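Local coordinates for ATP phosphoribosyltransferase (Thermotoga maritima, PDB 1O63), which probably catalyses the condensation of ATP with 5-phosphoribose 1-diphosphate to give phosphoribosyl-ATP, the opening step of histidine biosynthesis, at residues Leu76-Phe81 with Arg171-Val176; Cys64-Leu69 with Glu166-Arg171; Leu69-Thr74 with Lys109-Thr114. All blocks are in the same frame, centred on the assembly; numbering follows the deposited sequence. Where two conformers were deposited one is given.

Overall arrangement
The three contacts follow the strand 161-176 and the helix 66-71 from one domain toward the other. Contacts 1 and 2 share R171 and have centres about 12 Å apart; H173 of contact 1 reaches T66 of contact 2 through a probable hydrogen bond between H173 NE2 and T66 OG1, 2.7 Å long. Contacts 2 and 3 share L69, their centres about 9 Å apart, and F168 packs on both L70 and V113. Contact 3, about 16 Å from contact 1 between centres, brings the end of helix 66-71 to the start of helix 111-121, joining the two domains. In relatives the substrates bind in the cleft between these domains.

Contact 1: residues Leu76-Phe81 with Arg171-Val176; sequences LIQPFF and RTHVVV
R171 starts the contact with F81 CZ over one face of its guanidinium, R171 NE 3.5 Å from F81 CZ and the two planes inclined to each other; the same NE makes a weak hydrogen bond to P83 O. Two residues on, H173 turns its ring toward Q78, whose extended chain suits it to reach across. H173 ND1 donates to Q78 OE1 over 2.9 Å from above the carbonyl plane, with the amide and imidazole planes nearly perpendicular (89°). The other ring nitrogen, NE2, is hydrogen-bonded to T66 OG1, and with both nitrogens engaged the ring is fixed in its rotation. V174 N gives its hydrogen to a water 3.0 Å away, which lies 2.6 Å from F80 O and bridges the two segments. The side chain of V174 has CG1 between the backbone N and the carbonyl carbon (chi1 52°), which carries this methyl over the centre of the F80 ring in a CH-pi contact, 3.9 Å from the centroid and 7° off the normal; P79 packs beside it. V174 O is buried with no hydrogen-bond donor; Q78 CA, at 3.3 Å, and the CD of P79 approach it instead. V175 leans on L76, a fit of branched and flexible aliphatic groups. V176 N finally bonds to I77 O at 2.7 Å, answered by a weak bond from I77 N to V176 O. This single antiparallel bridge ties the approach to strand 81-94 to strand 161-176, the pair of long strands that link the two domains in this periplasmic-binding-protein-like fold.

Contact 2: residues Cys64-Leu69 with Glu166-Arg171; sequences CGTDVL and EIFVIR
The F168 ring is met obliquely by the methyl of T66, T66 CG2 lying 3.9 Å from F168 CD1, while L70 and V113 pack on the same phenylalanine. The other flat group, the R171 guanidinium, has V169 CG1 of its own strand 3.6 Å above one face, offset toward the rim. The site is a strand-to-helix junction set against a long antiparallel strand, which carries a classic beta bulge where I167 and F168 both face M89. G65 is the N-cap residue; glycine suits it because a beta carbon would run into D67 OD2, and its own CA comes 3.1 Å from R171 O. Threonine is apt at the next position because its branches serve two neighbours. With OG1 anti to the carbonyl carbon (chi1 -42°), the methyl goes to F168 and the hydroxyl to the backbone of R171, where it also meets H173 NE2 in a hydrogen bond. T66 N makes only a weak, bent bond to R171 O. I170 packs alongside, its CG2 3.8 Å from D67 OD2. R171 N donates to T66 OG1 over 2.8 Å, almost straight at 174°.

Contact 3: residues Leu69-Thr74 with Lys109-Thr114; sequences LLEKET and KFPNVT
E71 lays its carboxylate over the first turn of helix 111-121, OE1 lying 3.2 Å from P111 CD, so that the acidic side chain and the proline ring cross at about a right angle. The motif is a helix start received by a carboxylate from the end of another helix, 66-71, and it joins the two domains of the periplasmic-binding-protein-like fold. F110 holds the N-cap position but has no side-chain acceptor, and E71 meets the N-H groups of the turn instead. CG of E71 stands anti to the backbone N and the chain then bends at chi2 (63°), which brings both oxygens to the helix end. N112 N bonds to E71 OE1 at 2.8 Å on its syn lone pair. V113 N reaches E71 OE2 at 2.9 Å, also on the syn side but 28° out of the carboxylate plane. Proline suits the position before them, as its missing N-H is not needed in the first turn. Two bonds fix the carboxylate's rotation, and the partial positive charge of a helix start would probably favour its ionised form. Were an alanine to stand in place of E71, the N-H groups of N112 and V113 would probably lose their acceptors and a gap would open beside P111 and F110. Beside the polar grip, V113 CG2 packs against L70 CB at 4.1 Å, and L70 O accepts a hydrogen bond from R116. Asparagine suits the place after P111, because its side-chain amide can donate back to E71: N112 ND2 meets E71 O over 2.8 Å at 177°, the oxygen lying in the plane of the amide.

Contact 1: residues Leu76-Phe81 with Arg171-Val176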
ATOM      1  N   LEU A  76       2.019 -14.962  16.090  1.00 35.54           N
ATOM      2  CA  LEU A  76       0.620 -15.277  16.272  1.00 33.81           C
ATOM      3  C   LEU A  76       0.263 -16.739  16.063  1.00 32.05           C
ATOM      4  O   LEU A  76       0.775 -17.474  15.215  1.00 31.69           O
ATOM      5  CB  LEU A  76      -0.251 -14.374  15.374  1.00 32.32           C
ATOM      6  CG  LEU A  76       0.124 -12.891  15.396  1.00 30.43           C
ATOM      7  CD1 LEU A  76      -0.482 -12.167  14.201  1.00 26.16           C
ATOM      8  CD2 LEU A  76      -0.340 -12.270  16.723  1.00 30.01           C
ATOM      9  N   ILE A  77      -0.754 -17.163  16.812  1.00 30.58           N
ATOM     10  CA  ILE A  77      -1.272 -18.518  16.791  1.00 28.77           C
ATOM     11  C   ILE A  77      -2.355 -18.719  15.749  1.00 28.45           C
ATOM     12  O   ILE A  77      -3.300 -17.931  15.674  1.00 26.50           O
ATOM     13  CB  ILE A  77      -1.894 -18.796  18.196  1.00 32.25           C
ATOM     14  CG1 ILE A  77      -0.751 -18.820  19.238  1.00 31.24           C
ATOM     15  CG2 ILE A  77      -2.700 -20.067  18.254  1.00 28.15           C
ATOM     16  CD1 ILE A  77      -1.322 -18.600  20.642  1.00 34.81           C
ATOM     17  N   GLN A  78      -2.281 -19.818  15.005  1.00 27.44           N
ATOM     18  CA  GLN A  78      -3.314 -20.157  14.036  1.00 27.20           C
ATOM     19  C   GLN A  78      -4.088 -21.361  14.575  1.00 28.95           C
ATOM     20  O   GLN A  78      -3.508 -22.464  14.579  1.00 28.05           O
ATOM     21  CB  GLN A  78      -2.698 -20.551  12.678  1.00 27.31           C
ATOM     22  CG  GLN A  78      -2.096 -19.401  11.894  1.00 29.77           C
ATOM     23  CD  GLN A  78      -1.729 -19.803  10.462  1.00 31.05           C
ATOM     24  OE1 GLN A  78      -2.534 -20.418   9.732  1.00 25.86           O
ATOM     25  NE2 GLN A  78      -0.522 -19.444  10.084  1.00 29.96           N
ATOM     26  N   PRO A  79      -5.297 -21.172  15.078  1.00 27.77           N
ATOM     27  CA  PRO A  79      -6.013 -22.246  15.734  1.00 28.26           C
ATOM     28  C   PRO A  79      -6.438 -23.324  14.759  1.00 27.92           C
ATOM     29  O   PRO A  79      -6.494 -24.494  15.124  1.00 27.42           O
ATOM     30  CB  PRO A  79      -7.216 -21.567  16.388  1.00 29.31           C
ATOM     31  CG  PRO A  79      -7.391 -20.299  15.581  1.00 26.55           C
ATOM     32  CD  PRO A  79      -5.983 -19.873  15.267  1.00 27.28           C
ATOM     33  N   PHE A  80      -6.790 -22.939  13.530  1.00 28.93           N
ATOM     34  CA  PHE A  80      -7.231 -23.945  12.556  1.00 27.27           C
ATOM     35  C   PHE A  80      -7.046 -23.468  11.126  1.00 29.07           C
ATOM     36  O   PHE A  80      -6.715 -22.308  10.866  1.00 25.80           O
ATOM     37  CB  PHE A  80      -8.665 -24.363  12.846  1.00 23.90           C
ATOM     38  CG  PHE A  80      -9.696 -23.282  12.775  1.00 27.31           C
ATOM     39  CD1 PHE A  80     -10.302 -22.955  11.570  1.00 28.11           C
ATOM     40  CD2 PHE A  80     -10.090 -22.596  13.916  1.00 25.38           C
ATOM     41  CE1 PHE A  80     -11.268 -21.971  11.491  1.00 28.01           C
ATOM     42  CE2 PHE A  80     -11.055 -21.615  13.848  1.00 26.40           C
ATOM     43  CZ  PHE A  80     -11.647 -21.297  12.653  1.00 28.64           C
ATOM     44  N   PHE A  81      -7.352 -24.366  10.194  1.00 30.13           N
ATOM     45  CA  PHE A  81      -7.191 -24.154   8.757  1.00 30.28           C
ATOM     46  C   PHE A  81      -8.444 -23.733   8.030  1.00 29.36           C
ATOM     47  O   PHE A  81      -9.491 -24.370   8.110  1.00 29.81           O
ATOM     48  CB  PHE A  81      -6.689 -25.513   8.183  1.00 30.54           C
ATOM     49  CG  PHE A  81      -6.379 -25.533   6.720  1.00 31.22           C
ATOM     50  CD1 PHE A  81      -7.360 -25.807   5.781  1.00 31.93           C
ATOM     51  CD2 PHE A  81      -5.082 -25.334   6.267  1.00 30.31           C
ATOM     52  CE1 PHE A  81      -7.067 -25.836   4.428  1.00 32.59           C
ATOM     53  CE2 PHE A  81      -4.786 -25.378   4.925  1.00 33.08           C
ATOM     54  CZ  PHE A  81      -5.780 -25.627   3.996  1.00 32.13           C
ATOM     55  N   ARG A 171      -4.627 -18.487   0.839  1.00 26.67           N
ATOM     56  CA  ARG A 171      -5.912 -18.744   1.480  1.00 26.10           C
ATOM     57  C   ARG A 171      -6.097 -17.709   2.611  1.00 25.32           C
ATOM     58  O   ARG A 171      -5.193 -16.982   2.956  1.00 24.55           O
ATOM     59  CB  ARG A 171      -5.843 -20.116   2.200  1.00 30.73           C
ATOM     60  CG  ARG A 171      -5.323 -21.257   1.375  1.00 34.67           C
ATOM     61  CD  ARG A 171      -5.490 -22.600   2.073  1.00 38.98           C
ATOM     62  NE  ARG A 171      -5.473 -23.692   1.082  1.00 42.10           N
ATOM     63  CZ  ARG A 171      -4.335 -24.154   0.566  1.00 42.59           C
ATOM     64  NH1 ARG A 171      -3.180 -23.618   0.924  1.00 43.72           N
ATOM     65  NH2 ARG A 171      -4.403 -25.129  -0.322  1.00 45.78           N
ATOM     66  N   THR A 172      -7.243 -17.805   3.265  1.00 26.01           N
ATOM     67  CA  THR A 172      -7.517 -17.002   4.458  1.00 25.12           C
ATOM     68  C   THR A 172      -6.982 -17.775   5.660  1.00 25.20           C
ATOM     69  O   THR A 172      -7.037 -19.003   5.650  1.00 24.95           O
ATOM     70  CB  THR A 172      -9.036 -16.819   4.612  1.00 26.14           C
ATOM     71  OG1 THR A 172      -9.496 -16.229   3.377  1.00 27.39           O
ATOM     72  CG2 THR A 172      -9.404 -15.938   5.780  1.00 22.83           C
ATOM     73  N   HIS A 173      -6.445 -17.063   6.656  1.00 22.80           N
ATOM     74  CA  HIS A 173      -5.955 -17.754   7.858  1.00 21.04           C
ATOM     75  C   HIS A 173      -6.604 -17.040   9.079  1.00 22.12           C
ATOM     76  O   HIS A 173      -6.866 -15.854   8.927  1.00 21.43           O
ATOM     77  CB  HIS A 173      -4.448 -17.579   8.003  1.00 21.63           C
ATOM     78  CG  HIS A 173      -3.624 -18.187   6.909  1.00 22.65           C
ATOM     79  ND1 HIS A 173      -3.001 -19.389   7.024  1.00 22.90           N
ATOM     80  CD2 HIS A 173      -3.360 -17.731   5.653  1.00 23.03           C
ATOM     81  CE1 HIS A 173      -2.375 -19.676   5.866  1.00 26.30           C
ATOM     82  NE2 HIS A 173      -2.585 -18.674   5.029  1.00 23.18           N
ATOM     83  N   VAL A 174      -6.843 -17.755  10.144  1.00 20.65           N
ATOM     84  CA  VAL A 174      -7.287 -17.122  11.404  1.00 20.79           C
ATOM     85  C   VAL A 174      -6.078 -17.068  12.342  1.00 22.01           C
ATOM     86  O   VAL A 174      -5.309 -18.042  12.435  1.00 20.75           O
ATOM     87  CB  VAL A 174      -8.474 -17.801  12.039  1.00 22.67           C
ATOM     88  CG1 VAL A 174      -8.241 -19.301  12.202  1.00 22.58           C
ATOM     89  CG2 VAL A 174      -8.794 -17.199  13.428  1.00 24.27           C
ATOM     90  N   VAL A 175      -5.850 -15.910  12.964  1.00 21.32           N
ATOM     91  CA  VAL A 175      -4.685 -15.698  13.810  1.00 21.44           C
ATOM     92  C   VAL A 175      -5.137 -15.121  15.153  1.00 23.59           C
ATOM     93  O   VAL A 175      -6.107 -14.354  15.184  1.00 21.51           O
ATOM     94  CB  VAL A 175      -3.629 -14.782  13.199  1.00 23.02           C
ATOM     95  CG1 VAL A 175      -2.760 -15.556  12.208  1.00 27.13           C
ATOM     96  CG2 VAL A 175      -4.227 -13.541  12.546  1.00 21.83           C
ATOM     97  N   VAL A 176      -4.502 -15.548  16.236  1.00 21.86           N
ATOM     98  CA  VAL A 176      -4.966 -15.137  17.566  1.00 21.32           C
ATOM     99  C   VAL A 176      -3.830 -14.474  18.338  1.00 22.39           C
ATOM    100  O   VAL A 176      -2.713 -14.980  18.357  1.00 21.33           O
ATOM    101  CB  VAL A 176      -5.481 -16.350  18.366  1.00 23.33           C
ATOM    102  CG1 VAL A 176      -5.831 -16.003  19.809  1.00 18.58           C
ATOM    103  CG2 VAL A 176      -6.746 -16.974  17.737  1.00 23.95           C
TER
HETATM  104  O   HOH W   1      -5.613 -20.381   9.455  1.00 25.23           O

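Contact 2: residues Cys64-Leu69 with Glu166-Arg171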
ATOM      1  N   CYS A  64      -6.219 -12.897   7.833  1.00 22.48           N
ATOM      2  CA  CYS A  64      -5.422 -12.331   6.754  1.00 23.24           C
ATOM      3  C   CYS A  64      -5.005 -13.420   5.768  1.00 21.90           C
ATOM      4  O   CYS A  64      -5.124 -14.612   6.054  1.00 21.37           O
ATOM      5  CB  CYS A  64      -4.217 -11.562   7.288  1.00 24.57           C
ATOM      6  SG  CYS A  64      -3.138 -12.544   8.358  1.00 29.41           S
ATOM      7  N   GLY A  65      -4.606 -13.041   4.563  1.00 20.06           N
ATOM      8  CA  GLY A  65      -4.235 -14.066   3.574  1.00 20.38           C
ATOM      9  C   GLY A  65      -2.834 -14.599   3.804  1.00 21.31           C
ATOM     10  O   GLY A  65      -2.006 -14.073   4.539  1.00 17.90           O
ATOM     11  N   THR A  66      -2.500 -15.648   3.017  1.00 21.72           N
ATOM     12  CA  THR A  66      -1.177 -16.247   3.115  1.00 23.66           C
ATOM     13  C   THR A  66      -0.080 -15.265   2.725  1.00 23.30           C
ATOM     14  O   THR A  66       1.027 -15.315   3.276  1.00 24.26           O
ATOM     15  CB  THR A  66      -1.077 -17.513   2.226  1.00 26.36           C
ATOM     16  OG1 THR A  66      -2.292 -18.273   2.367  1.00 24.25           O
ATOM     17  CG2 THR A  66       0.098 -18.371   2.659  1.00 29.44           C
ATOM     18  N   ASP A  67      -0.345 -14.376   1.800  1.00 24.19           N
ATOM     19  CA  ASP A  67       0.611 -13.361   1.364  1.00 24.43           C
ATOM     20  C   ASP A  67       1.049 -12.520   2.556  1.00 23.75           C
ATOM     21  O   ASP A  67       2.256 -12.354   2.773  1.00 24.70           O
ATOM     22  CB  ASP A  67       0.024 -12.501   0.242  1.00 21.51           C
ATOM     23  CG  ASP A  67      -1.356 -11.965   0.540  1.00 27.23           C
ATOM     24  OD1 ASP A  67      -1.632 -10.793   0.190  1.00 28.64           O
ATOM     25  OD2 ASP A  67      -2.205 -12.669   1.131  1.00 23.11           O
ATOM     26  N   VAL A  68       0.104 -12.000   3.329  1.00 21.31           N
ATOM     27  CA  VAL A  68       0.426 -11.198   4.517  1.00 20.00           C
ATOM     28  C   VAL A  68       1.280 -12.005   5.476  1.00 22.71           C
ATOM     29  O   VAL A  68       2.313 -11.564   5.961  1.00 21.12           O
ATOM     30  CB  VAL A  68      -0.843 -10.709   5.227  1.00 21.85           C
ATOM     31  CG1 VAL A  68      -0.582 -10.042   6.568  1.00 20.86           C
ATOM     32  CG2 VAL A  68      -1.636  -9.747   4.322  1.00 26.30           C
ATOM     33  N   LEU A  69       0.816 -13.225   5.804  1.00 26.30           N
ATOM     34  CA  LEU A  69       1.485 -14.083   6.757  1.00 28.08           C
ATOM     35  C   LEU A  69       2.920 -14.397   6.396  1.00 28.94           C
ATOM     36  O   LEU A  69       3.795 -14.437   7.280  1.00 27.13           O
ATOM     37  CB  LEU A  69       0.701 -15.398   6.945  1.00 30.64           C
ATOM     38  CG  LEU A  69       0.133 -15.648   8.341  1.00 36.11           C
ATOM     39  CD1 LEU A  69      -0.553 -14.409   8.871  1.00 32.49           C
ATOM     40  CD2 LEU A  69      -0.825 -16.832   8.365  1.00 36.09           C
ATOM     41  N   GLU A 166       4.772 -21.544  -9.656  1.00 31.21           N
ATOM     42  CA  GLU A 166       3.753 -21.316  -8.616  1.00 32.12           C
ATOM     43  C   GLU A 166       4.477 -21.276  -7.277  1.00 31.57           C
ATOM     44  O   GLU A 166       5.181 -22.236  -6.943  1.00 31.99           O
ATOM     45  CB  GLU A 166       2.754 -22.470  -8.658  1.00 37.70           C
ATOM     46  CG  GLU A 166       2.103 -22.709 -10.012  1.00 43.96           C
ATOM     47  CD  GLU A 166       0.826 -21.899 -10.189  1.00 50.05           C
ATOM     48  OE1 GLU A 166       0.315 -21.793 -11.319  1.00 50.97           O
ATOM     49  OE2 GLU A 166       0.338 -21.358  -9.170  1.00 52.70           O
ATOM     50  N   ILE A 167       4.434 -20.165  -6.546  1.00 30.99           N
ATOM     51  CA  ILE A 167       5.251 -20.130  -5.302  1.00 29.25           C
ATOM     52  C   ILE A 167       4.459 -20.656  -4.122  1.00 29.47           C
ATOM     53  O   ILE A 167       4.992 -21.290  -3.224  1.00 30.40           O
ATOM     54  CB  ILE A 167       5.790 -18.721  -5.043  1.00 27.10           C
ATOM     55  CG1 ILE A 167       6.620 -18.250  -6.253  1.00 25.93           C
ATOM     56  CG2 ILE A 167       6.633 -18.720  -3.769  1.00 26.94           C
ATOM     57  CD1 ILE A 167       7.067 -16.814  -6.192  1.00 27.12           C
ATOM     58  N   PHE A 168       3.185 -20.262  -4.011  1.00 27.01           N
ATOM     59  CA  PHE A 168       2.335 -20.791  -2.964  1.00 25.88           C
ATOM     60  C   PHE A 168       0.896 -20.402  -3.252  1.00 25.71           C
ATOM     61  O   PHE A 168       0.608 -19.374  -3.910  1.00 24.20           O
ATOM     62  CB  PHE A 168       2.696 -20.448  -1.534  1.00 25.12           C
ATOM     63  CG  PHE A 168       2.815 -19.005  -1.191  1.00 24.22           C
ATOM     64  CD1 PHE A 168       1.685 -18.238  -0.935  1.00 24.27           C
ATOM     65  CD2 PHE A 168       4.058 -18.394  -1.108  1.00 23.76           C
ATOM     66  CE1 PHE A 168       1.804 -16.900  -0.610  1.00 22.47           C
ATOM     67  CE2 PHE A 168       4.184 -17.052  -0.807  1.00 23.59           C
ATOM     68  CZ  PHE A 168       3.044 -16.296  -0.551  1.00 24.49           C
ATOM     69  N   VAL A 169       0.025 -21.255  -2.731  1.00 22.85           N
ATOM     70  CA  VAL A 169      -1.410 -21.001  -2.873  1.00 25.81           C
ATOM     71  C   VAL A 169      -1.822 -20.085  -1.719  1.00 26.12           C
ATOM     72  O   VAL A 169      -1.231 -20.203  -0.654  1.00 26.38           O
ATOM     73  CB  VAL A 169      -2.188 -22.327  -2.796  1.00 29.34           C
ATOM     74  CG1 VAL A 169      -3.666 -22.071  -2.547  1.00 30.28           C
ATOM     75  CG2 VAL A 169      -1.955 -23.108  -4.088  1.00 29.75           C
ATOM     76  N   ILE A 170      -2.694 -19.132  -1.979  1.00 26.55           N
ATOM     77  CA  ILE A 170      -3.096 -18.152  -0.980  1.00 26.30           C
ATOM     78  C   ILE A 170      -4.511 -18.437  -0.481  1.00 27.79           C
ATOM     79  O   ILE A 170      -5.457 -18.575  -1.257  1.00 26.59           O
ATOM     80  CB  ILE A 170      -3.038 -16.722  -1.511  1.00 26.66           C
ATOM     81  CG1 ILE A 170      -1.558 -16.303  -1.746  1.00 22.45           C
ATOM     82  CG2 ILE A 170      -3.688 -15.729  -0.550  1.00 25.68           C
ATOM     83  CD1 ILE A 170      -1.502 -15.172  -2.769  1.00 25.56           C
ATOM     84  N   ARG A 171      -4.627 -18.487   0.839  1.00 26.67           N
ATOM     85  CA  ARG A 171      -5.912 -18.744   1.480  1.00 26.10           C
ATOM     86  C   ARG A 171      -6.097 -17.709   2.611  1.00 25.32           C
ATOM     87  O   ARG A 171      -5.193 -16.982   2.956  1.00 24.55           O
ATOM     88  CB  ARG A 171      -5.843 -20.116   2.200  1.00 30.73           C
ATOM     89  CG  ARG A 171      -5.323 -21.257   1.375  1.00 34.67           C
ATOM     90  CD  ARG A 171      -5.490 -22.600   2.073  1.00 38.98           C
ATOM     91  NE  ARG A 171      -5.473 -23.692   1.082  1.00 42.10           N
ATOM     92  CZ  ARG A 171      -4.335 -24.154   0.566  1.00 42.59           C
ATOM     93  NH1 ARG A 171      -3.180 -23.618   0.924  1.00 43.72           N
ATOM     94  NH2 ARG A 171      -4.403 -25.129  -0.322  1.00 45.78           N
TER

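Contact 3: residues Leu69-Thr74 with Lys109-Thr114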
ATOM      1  N   LEU A  69       0.816 -13.225   5.804  1.00 26.30           N
ATOM      2  CA  LEU A  69       1.485 -14.083   6.757  1.00 28.08           C
ATOM      3  C   LEU A  69       2.920 -14.397   6.396  1.00 28.94           C
ATOM      4  O   LEU A  69       3.795 -14.437   7.280  1.00 27.13           O
ATOM      5  CB  LEU A  69       0.701 -15.398   6.945  1.00 30.64           C
ATOM      6  CG  LEU A  69       0.133 -15.648   8.341  1.00 36.11           C
ATOM      7  CD1 LEU A  69      -0.553 -14.409   8.871  1.00 32.49           C
ATOM      8  CD2 LEU A  69      -0.825 -16.832   8.365  1.00 36.09           C
ATOM      9  N   LEU A  70       3.154 -14.703   5.112  1.00 27.71           N
ATOM     10  CA  LEU A  70       4.521 -15.066   4.707  1.00 26.59           C
ATOM     11  C   LEU A  70       5.366 -13.829   4.463  1.00 27.66           C
ATOM     12  O   LEU A  70       6.586 -13.930   4.507  1.00 24.81           O
ATOM     13  CB  LEU A  70       4.514 -15.975   3.498  1.00 26.09           C
ATOM     14  CG  LEU A  70       4.631 -17.469   3.617  1.00 33.94           C
ATOM     15  CD1 LEU A  70       4.567 -18.034   5.027  1.00 29.75           C
ATOM     16  CD2 LEU A  70       3.609 -18.177   2.726  1.00 32.82           C
ATOM     17  N   GLU A  71       4.762 -12.688   4.102  1.00 25.95           N
ATOM     18  CA  GLU A  71       5.579 -11.510   3.837  1.00 27.74           C
ATOM     19  C   GLU A  71       6.097 -10.876   5.126  1.00 29.71           C
ATOM     20  O   GLU A  71       7.142 -10.232   5.137  1.00 30.29           O
ATOM     21  CB  GLU A  71       4.781 -10.488   3.009  1.00 23.96           C
ATOM     22  CG  GLU A  71       5.528  -9.207   2.737  1.00 27.35           C
ATOM     23  CD  GLU A  71       6.787  -9.432   1.908  1.00 24.63           C
ATOM     24  OE1 GLU A  71       7.703  -8.612   1.955  1.00 22.44           O
ATOM     25  OE2 GLU A  71       6.861 -10.468   1.195  1.00 27.33           O
ATOM     26  N   LYS A  72       5.362 -11.037   6.194  1.00 32.76           N
ATOM     27  CA  LYS A  72       5.642 -10.404   7.491  1.00 37.22           C
ATOM     28  C   LYS A  72       5.520 -11.460   8.575  1.00 36.93           C
ATOM     29  O   LYS A  72       4.395 -11.844   8.932  1.00 37.23           O
ATOM     30  CB  LYS A  72       4.587  -9.303   7.656  1.00 44.55           C
ATOM     31  CG  LYS A  72       4.390  -8.695   9.016  1.00 51.31           C
ATOM     32  CD  LYS A  72       3.328  -7.592   8.957  1.00 56.16           C
ATOM     33  CE  LYS A  72       3.197  -6.873  10.293  1.00 57.90           C
ATOM     34  NZ  LYS A  72       2.283  -5.701  10.171  1.00 60.45           N
ATOM     35  N   GLU A  73       6.633 -11.972   9.073  1.00 36.42           N
ATOM     36  CA  GLU A  73       6.548 -13.032  10.087  1.00 38.35           C
ATOM     37  C   GLU A  73       6.113 -12.537  11.448  1.00 36.67           C
ATOM     38  O   GLU A  73       6.545 -11.503  11.947  1.00 35.33           O
ATOM     39  CB  GLU A  73       7.895 -13.765  10.170  1.00 43.78           C
ATOM     40  CG  GLU A  73       7.723 -15.271  10.322  1.00 51.95           C
ATOM     41  CD  GLU A  73       7.129 -15.921   9.086  1.00 57.72           C
ATOM     42  OE1 GLU A  73       6.926 -17.162   9.098  1.00 59.09           O
ATOM     43  OE2 GLU A  73       6.878 -15.210   8.084  1.00 58.01           O
ATOM     44  N   THR A  74       5.178 -13.254  12.073  1.00 38.10           N
ATOM     45  CA  THR A  74       4.689 -12.919  13.403  1.00 38.99           C
ATOM     46  C   THR A  74       4.769 -14.158  14.307  1.00 39.16           C
ATOM     47  O   THR A  74       4.954 -15.276  13.825  1.00 37.32           O
ATOM     48  CB  THR A  74       3.202 -12.496  13.381  1.00 42.24           C
ATOM     49  OG1 THR A  74       2.423 -13.627  12.988  1.00 42.91           O
ATOM     50  CG2 THR A  74       2.936 -11.359  12.403  1.00 41.98           C
ATOM     51  N   LYS A 109       5.419  -6.523  -4.856  1.00 22.07           N
ATOM     52  CA  LYS A 109       4.906  -5.914  -3.643  1.00 23.66           C
ATOM     53  C   LYS A 109       5.334  -6.737  -2.418  1.00 24.31           C
ATOM     54  O   LYS A 109       5.068  -6.356  -1.263  1.00 23.00           O
ATOM     55  CB  LYS A 109       3.370  -5.889  -3.618  1.00 28.94           C
ATOM     56  CG  LYS A 109       2.744  -5.199  -4.810  1.00 35.99           C
ATOM     57  CD  LYS A 109       1.304  -4.812  -4.525  1.00 39.92           C
ATOM     58  CE  LYS A 109       0.369  -5.949  -4.795  1.00 43.93           C
ATOM     59  NZ  LYS A 109      -1.061  -5.518  -4.866  1.00 46.74           N
ATOM     60  N   PHE A 110       5.865  -7.929  -2.687  1.00 20.44           N
ATOM     61  CA  PHE A 110       6.277  -8.829  -1.586  1.00 22.52           C
ATOM     62  C   PHE A 110       7.761  -9.114  -1.590  1.00 23.30           C
ATOM     63  O   PHE A 110       8.218 -10.184  -2.003  1.00 20.72           O
ATOM     64  CB  PHE A 110       5.478 -10.146  -1.746  1.00 17.65           C
ATOM     65  CG  PHE A 110       4.000  -9.852  -2.014  1.00 21.55           C
ATOM     66  CD1 PHE A 110       3.521  -9.876  -3.298  1.00 18.46           C
ATOM     67  CD2 PHE A 110       3.130  -9.571  -0.965  1.00 20.33           C
ATOM     68  CE1 PHE A 110       2.177  -9.640  -3.572  1.00 20.70           C
ATOM     69  CE2 PHE A 110       1.786  -9.346  -1.215  1.00 20.03           C
ATOM     70  CZ  PHE A 110       1.317  -9.326  -2.516  1.00 19.93           C
ATOM     71  N   PRO A 111       8.587  -8.157  -1.132  1.00 25.32           N
ATOM     72  CA  PRO A 111      10.021  -8.324  -1.140  1.00 25.88           C
ATOM     73  C   PRO A 111      10.543  -9.443  -0.280  1.00 24.90           C
ATOM     74  O   PRO A 111      11.505 -10.106  -0.739  1.00 25.70           O
ATOM     75  CB  PRO A 111      10.574  -6.946  -0.750  1.00 26.51           C
ATOM     76  CG  PRO A 111       9.446  -6.276  -0.037  1.00 25.46           C
ATOM     77  CD  PRO A 111       8.190  -6.843  -0.616  1.00 24.53           C
ATOM     78  N   ASN A 112       9.984  -9.791   0.868  1.00 24.28           N
ATOM     79  CA  ASN A 112      10.524 -10.897   1.665  1.00 24.93           C
ATOM     80  C   ASN A 112      10.191 -12.240   1.026  1.00 24.25           C
ATOM     81  O   ASN A 112      11.015 -13.144   0.975  1.00 22.24           O
ATOM     82  CB  ASN A 112      10.030 -10.853   3.114  1.00 27.16           C
ATOM     83  CG  ASN A 112      10.506  -9.597   3.827  1.00 32.04           C
ATOM     84  OD1 ASN A 112      11.597  -9.110   3.559  1.00 28.66           O
ATOM     85  ND2 ASN A 112       9.653  -9.038   4.692  1.00 33.37           N
ATOM     86  N   VAL A 113       8.907 -12.385   0.611  1.00 21.98           N
ATOM     87  CA  VAL A 113       8.509 -13.574  -0.143  1.00 20.37           C
ATOM     88  C   VAL A 113       9.446 -13.777  -1.348  1.00 20.93           C
ATOM     89  O   VAL A 113       9.933 -14.865  -1.592  1.00 20.14           O
ATOM     90  CB  VAL A 113       7.066 -13.397  -0.665  1.00 20.83           C
ATOM     91  CG1 VAL A 113       6.782 -14.302  -1.846  1.00 19.61           C
ATOM     92  CG2 VAL A 113       6.106 -13.689   0.499  1.00 19.84           C
ATOM     93  N   THR A 114       9.687 -12.716  -2.116  1.00 22.39           N
ATOM     94  CA  THR A 114      10.543 -12.822  -3.310  1.00 21.91           C
ATOM     95  C   THR A 114      11.972 -13.172  -2.901  1.00 24.03           C
ATOM     96  O   THR A 114      12.587 -14.080  -3.482  1.00 21.99           O
ATOM     97  CB  THR A 114      10.543 -11.617  -4.229  0.50 26.64           C
ATOM     98  OG1 THR A 114      11.628 -11.772  -5.210  0.50 29.14           O
ATOM     99  CG2 THR A 114      10.834 -10.312  -3.533  0.50 29.33           C
TER